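Local coordinates for protein pyridoxamine 5-phosphate-dependent dehydrase (Escherichia coli, PDB 3B8X) that removes the C3' hydroxyl of GDP-4-keto-6-deoxymannose by a combined transamination and deoxygenation, a step in the biosynthesis of L-colitose for the O-antigen, at residues P86-S91 with P334-N339. The protein carries 1 engineered substitution. Numbering follows the deposited sequence.
Sequences PAVSWS and PIVTGN. With G4M ([(2R,3S,4R,5R)-5-(2-amino-6-oxo-1,6-dihydro-9H-purin-9-yl)-3,4-dihydroxytetrahydrofuran-2-yl]methyl (2R,3S,4S,5S,6R)-3,4-dihydroxy-5-[({3-hydroxy-2-methyl-5-[(phosphonooxy)methyl]pyridin-4-yl}methyl)amino]-6-methyltetrahydro-2H-pyran-2-yl dihydrogen diphosphate), chain O.
Val-336 fills the space between Trp-90 and Val-88 with its two methyls. CG1, set anti to its own carbonyl carbon by a chi1 of -71°, meets the indole at the edge, near the ring plane, 3.9 Å from Trp-90 CE3; the same methyl lies 3.8 Å from G4M C6G, the sugar's methyl carbon. CG2 turns to the other valine and comes 3.8 Å from Val-88 CG1. The Trp-90 ring thus has an aliphatic neighbour at its rim, while one face lies over the ligand: N4A, which joins cofactor and sugar, sits 3.8 Å above the plane, over its centre. On the opposite face, Ser-91 OG stands offset toward the rim and is hydrogen-bonded to His-217 O of the second subunit. Both Trp-90 and Val-336 therefore line the ligand pocket of this member of the DegT/DnrJ/EryC1 aminotransferase family.

The backbones join where Thr-337 N donates to Ser-89 O (2.9 Å, 152° at the hydrogen), although the position of that oxygen is less certain. With chi1 at 53°, Thr-337 OG1 lies between its backbone N and carbonyl carbon, 2.8 Å from Ser-89 N. Val-88 leans on the Gly-338 carbonyl, its CG2 3.3 Å from Gly-338 O. Residues 334-339 are bent by a type II' beta turn from Ile-335 to Gly-338, closed by the Gly-338 N to Ile-335 O hydrogen bond.

The contact joins the loop between strand 82-86 of the mixed sheet and helix 91-99, with Trp-90 at its N-cap position, to the loop leading from strand 332-333 of the antiparallel sheet to helix 344-347; helix 359-367 packs against Ala-87, Ile-335 and Asn-339.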
ATOM      1  N   PRO B  86      -4.346 -19.932 -11.258  1.00 22.02           N
ATOM      2  CA  PRO B  86      -5.082 -21.064 -10.658  1.00 12.56           C
ATOM      3  C   PRO B  86      -6.320 -20.522  -9.942  1.00 21.41           C
ATOM      4  O   PRO B  86      -6.431 -19.324  -9.656  1.00 14.94           O
ATOM      5  CB  PRO B  86      -4.086 -21.630  -9.637  1.00 24.33           C
ATOM      6  CG  PRO B  86      -3.265 -20.431  -9.238  1.00 16.95           C
ATOM      7  CD  PRO B  86      -3.078 -19.671 -10.552  1.00 36.99           C
ATOM      8  N   ALA B  87      -7.264 -21.412  -9.695  1.00  5.26           N
ATOM      9  CA  ALA B  87      -8.560 -21.124  -9.111  1.00  3.22           C
ATOM     10  C   ALA B  87      -8.488 -20.886  -7.620  1.00  3.63           C
ATOM     11  O   ALA B  87      -9.464 -20.455  -7.034  1.00 16.19           O
ATOM     12  CB  ALA B  87      -9.537 -22.288  -9.394  1.00 11.29           C
ATOM     13  N   VAL B  88      -7.394 -21.294  -6.983  1.00 11.97           N
ATOM     14  CA  VAL B  88      -7.343 -21.164  -5.536  1.00 10.99           C
ATOM     15  C   VAL B  88      -6.066 -20.482  -5.208  1.00 12.26           C
ATOM     16  O   VAL B  88      -5.003 -20.882  -5.683  1.00 10.97           O
ATOM     17  CB  VAL B  88      -7.245 -22.537  -4.812  1.00  6.63           C
ATOM     18  CG1 VAL B  88      -7.084 -22.343  -3.236  1.00  5.20           C
ATOM     19  CG2 VAL B  88      -8.452 -23.434  -5.194  1.00 16.17           C
ATOM     20  N   SER B  89      -6.167 -19.427  -4.405  1.00  7.54           N
ATOM     21  CA  SER B  89      -4.952 -18.755  -3.960  1.00  9.12           C
ATOM     22  C   SER B  89      -5.355 -17.687  -2.973  1.00 12.11           C
ATOM     23  O   SER B  89      -6.243 -17.916  -2.174  1.00 14.09           O
ATOM     24  CB  SER B  89      -4.106 -18.221  -5.120  1.00 28.18           C
ATOM     25  OG  SER B  89      -4.627 -17.004  -5.613  1.00 45.74           O
ATOM     26  N   TRP B  90      -4.747 -16.514  -3.057  1.00 32.53           N
ATOM     27  CA  TRP B  90      -5.098 -15.442  -2.141  1.00 16.70           C
ATOM     28  C   TRP B  90      -5.785 -14.321  -2.928  1.00 10.50           C
ATOM     29  O   TRP B  90      -5.579 -14.161  -4.126  1.00 14.84           O
ATOM     30  CB  TRP B  90      -3.851 -14.964  -1.362  1.00 12.43           C
ATOM     31  CG  TRP B  90      -4.168 -13.964  -0.275  1.00 14.98           C
ATOM     32  CD1 TRP B  90      -3.927 -12.624  -0.311  1.00  3.52           C
ATOM     33  CD2 TRP B  90      -4.795 -14.240   0.994  1.00 13.29           C
ATOM     34  NE1 TRP B  90      -4.360 -12.040   0.880  1.00  4.18           N
ATOM     35  CE2 TRP B  90      -4.950 -13.002   1.660  1.00 13.95           C
ATOM     36  CE3 TRP B  90      -5.281 -15.412   1.611  1.00 11.46           C
ATOM     37  CZ2 TRP B  90      -5.522 -12.907   2.926  1.00  6.08           C
ATOM     38  CZ3 TRP B  90      -5.894 -15.311   2.867  1.00 14.16           C
ATOM     39  CH2 TRP B  90      -5.977 -14.068   3.521  1.00 22.41           C
ATOM     40  N   SER B  91      -6.622 -13.566  -2.242  1.00 14.48           N
ATOM     41  CA  SER B  91      -7.425 -12.540  -2.884  1.00 12.15           C
ATOM     42  C   SER B  91      -6.576 -11.550  -3.673  1.00 14.18           C
ATOM     43  O   SER B  91      -6.866 -11.195  -4.826  1.00  9.01           O
ATOM     44  CB  SER B  91      -8.242 -11.817  -1.801  1.00  7.23           C
ATOM     45  OG  SER B  91      -7.381 -11.106  -0.912  1.00  5.83           O
ATOM     46  N   PRO B 334      -9.973 -22.166   6.148  1.00 10.42           N
ATOM     47  CA  PRO B 334     -10.294 -22.832   4.876  1.00 12.08           C
ATOM     48  C   PRO B 334      -8.964 -22.790   4.105  1.00 32.06           C
ATOM     49  O   PRO B 334      -8.035 -22.078   4.478  1.00 10.43           O
ATOM     50  CB  PRO B 334     -11.230 -21.841   4.170  1.00 13.78           C
ATOM     51  CG  PRO B 334     -11.688 -20.923   5.174  1.00 15.23           C
ATOM     52  CD  PRO B 334     -10.723 -20.915   6.343  1.00 17.35           C
ATOM     53  N   ILE B 335      -8.864 -23.505   2.991  1.00 13.59           N
ATOM     54  CA  ILE B 335      -7.625 -23.428   2.205  1.00 12.16           C
ATOM     55  C   ILE B 335      -7.647 -22.119   1.424  1.00 16.85           C
ATOM     56  O   ILE B 335      -8.140 -22.055   0.299  1.00 14.46           O
ATOM     57  CB  ILE B 335      -7.431 -24.681   1.296  1.00 12.16           C
ATOM     58  CG1 ILE B 335      -7.350 -25.911   2.195  1.00  2.03           C
ATOM     59  CG2 ILE B 335      -6.067 -24.647   0.554  1.00  9.21           C
ATOM     60  CD1 ILE B 335      -7.103 -27.156   1.377  1.00  4.46           C
ATOM     61  N   VAL B 336      -7.164 -21.057   2.068  1.00 19.21           N
ATOM     62  CA  VAL B 336      -7.137 -19.719   1.499  1.00  2.87           C
ATOM     63  C   VAL B 336      -8.421 -19.243   0.826  1.00 15.32           C
ATOM     64  O   VAL B 336      -9.460 -19.342   1.467  1.00  8.05           O
ATOM     65  CB  VAL B 336      -5.847 -19.424   0.699  1.00 15.79           C
ATOM     66  CG1 VAL B 336      -4.708 -19.308   1.724  1.00 13.65           C
ATOM     67  CG2 VAL B 336      -5.514 -20.593  -0.270  1.00 13.80           C
ATOM     68  N   THR B 337      -8.390 -18.798  -0.445  1.00 10.66           N
ATOM     69  CA  THR B 337      -9.647 -18.337  -1.108  1.00  7.10           C
ATOM     70  C   THR B 337     -10.671 -19.476  -1.333  1.00 20.87           C
ATOM     71  O   THR B 337     -11.851 -19.225  -1.617  1.00 14.46           O
ATOM     72  CB  THR B 337      -9.366 -17.819  -2.540  1.00 25.34           C
ATOM     73  OG1 THR B 337      -8.635 -18.825  -3.265  1.00 20.84           O
ATOM     74  CG2 THR B 337      -8.559 -16.523  -2.524  1.00 10.57           C
ATOM     75  N   GLY B 338     -10.209 -20.726  -1.273  1.00 12.58           N
ATOM     76  CA  GLY B 338     -11.048 -21.868  -1.621  1.00  7.20           C
ATOM     77  C   GLY B 338     -11.227 -21.672  -3.119  1.00 14.05           C
ATOM     78  O   GLY B 338     -10.330 -21.133  -3.794  1.00 12.33           O
ATOM     79  N   ASN B 339     -12.394 -22.038  -3.638  1.00  7.83           N
ATOM     80  CA  ASN B 339     -12.669 -21.801  -5.047  1.00  7.65           C
ATOM     81  C   ASN B 339     -13.013 -20.331  -5.255  1.00 12.08           C
ATOM     82  O   ASN B 339     -14.125 -19.861  -4.974  1.00 19.80           O
ATOM     83  CB  ASN B 339     -13.857 -22.615  -5.511  1.00 23.51           C
ATOM     84  CG  ASN B 339     -14.234 -22.293  -6.944  1.00 27.70           C
ATOM     85  OD1 ASN B 339     -13.398 -21.855  -7.732  1.00 17.14           O
ATOM     86  ND2 ASN B 339     -15.477 -22.526  -7.294  1.00 10.14           N
TER
HETATM   87  OP3 G4M O 500      -0.563 -10.887   3.740  1.00  7.62           O
HETATM   88  PL  G4M O 500       0.332 -10.244   2.600  1.00 10.56           P
HETATM   89  OP1 G4M O 500      -0.294  -8.868   2.008  1.00  6.35           O
HETATM   90  OP2 G4M O 500       1.796  -9.946   3.193  1.00  3.48           O
HETATM   91  OP4 G4M O 500       0.560 -11.351   1.427  1.00  8.31           O
HETATM   92  C5B G4M O 500      -0.618 -11.431   0.677  1.00  5.88           C
HETATM   93  C5L G4M O 500      -0.629 -12.758   0.017  1.00  5.70           C
HETATM   94  C6L G4M O 500      -0.358 -12.839  -1.342  1.00 17.07           C
HETATM   95  N1L G4M O 500      -0.424 -14.001  -1.950  1.00 14.36           N
HETATM   96  C2L G4M O 500      -0.734 -15.123  -1.338  1.00 10.40           C
HETATM   97  C2A G4M O 500      -0.845 -16.412  -2.119  1.00  7.59           C
HETATM   98  C3L G4M O 500      -0.981 -15.159   0.031  1.00 14.71           C
HETATM   99  O3L G4M O 500      -1.361 -16.330   0.586  1.00  8.76           O
HETATM  100  C4L G4M O 500      -0.893 -13.924   0.748  1.00 10.48           C
HETATM  101  C4A G4M O 500      -1.146 -13.849   2.125  1.00  7.30           C
HETATM  102  N4A G4M O 500      -1.553 -14.908   2.759  1.00 12.08           N
HETATM  103  C4G G4M O 500      -1.701 -14.849   4.170  1.00  9.47           C
HETATM  104  C5G G4M O 500      -2.827 -15.735   4.649  1.00 25.21           C
HETATM  105  C6G G4M O 500      -2.692 -17.142   4.065  1.00  8.42           C
HETATM  106  O5G G4M O 500      -2.557 -15.816   6.045  1.00 12.38           O
HETATM  107  C3G G4M O 500      -2.020 -13.424   4.651  1.00 15.33           C
HETATM  108  O3G G4M O 500      -0.837 -12.894   5.236  1.00 21.39           O
HETATM  109  C2G G4M O 500      -3.122 -13.478   5.749  1.00  5.78           C
HETATM  110  O2G G4M O 500      -3.197 -12.256   6.489  1.00 18.11           O
HETATM  111  C1G G4M O 500      -2.853 -14.602   6.722  1.00 12.17           C
HETATM  112  O1G G4M O 500      -4.098 -14.871   7.352  1.00 10.75           O
HETATM  113  P2  G4M O 500      -4.118 -15.245   8.898  1.00 15.44           P
HETATM  114  O3P G4M O 500      -3.006 -16.377   9.207  1.00 18.10           O
HETATM  115  O4P G4M O 500      -5.548 -15.943   9.209  1.00 17.39           O
HETATM  116  OPP G4M O 500      -3.836 -13.827   9.614  1.00 22.70           O
HETATM  117  P   G4M O 500      -4.084 -13.852  11.202  1.00 14.00           P
HETATM  118  O1P G4M O 500      -5.503 -14.374  11.776  1.00 13.86           O
HETATM  119  O2P G4M O 500      -3.923 -12.300  11.518  1.00 14.27           O
HETATM  120  O5' G4M O 500      -2.812 -14.454  11.922  1.00  9.42           O
HETATM  121  C5' G4M O 500      -2.941 -15.849  12.106  1.00 17.78           C
HETATM  122  C4' G4M O 500      -2.637 -16.140  13.567  1.00 17.18           C
HETATM  123  O4' G4M O 500      -1.495 -15.340  13.996  1.00 31.59           O
HETATM  124  C3' G4M O 500      -3.828 -15.706  14.453  1.00 99.89           C
HETATM  125  O3' G4M O 500      -3.849 -16.596  15.559  1.00 29.71           O
HETATM  126  C2' G4M O 500      -3.451 -14.269  14.874  1.00 25.45           C
HETATM  127  O2' G4M O 500      -4.031 -14.001  16.156  1.00 19.36           O
HETATM  128  C1' G4M O 500      -1.944 -14.427  15.023  1.00 18.28           C
HETATM  129  N9  G4M O 500      -1.252 -13.139  14.899  1.00 29.26           N
HETATM  130  C8  G4M O 500      -1.188 -12.376  13.777  1.00 19.11           C
HETATM  131  N7  G4M O 500      -0.444 -11.321  14.045  1.00 16.21           N
HETATM  132  C4  G4M O 500      -0.507 -12.546  15.887  1.00 33.76           C
HETATM  133  C5  G4M O 500       0.025 -11.357  15.335  1.00 10.62           C
HETATM  134  C6  G4M O 500       0.873 -10.526  16.152  1.00  8.90           C
HETATM  135  O6  G4M O 500       1.382  -9.489  15.755  1.00 17.18           O
HETATM  136  N3  G4M O 500      -0.235 -12.870  17.155  1.00 34.97           N
HETATM  137  C2  G4M O 500       0.530 -12.085  17.896  1.00 22.06           C
HETATM  138  N1  G4M O 500       1.089 -10.926  17.423  1.00 19.96           N
HETATM  139  N2  G4M O 500       0.774 -12.431  19.189  1.00  7.92           N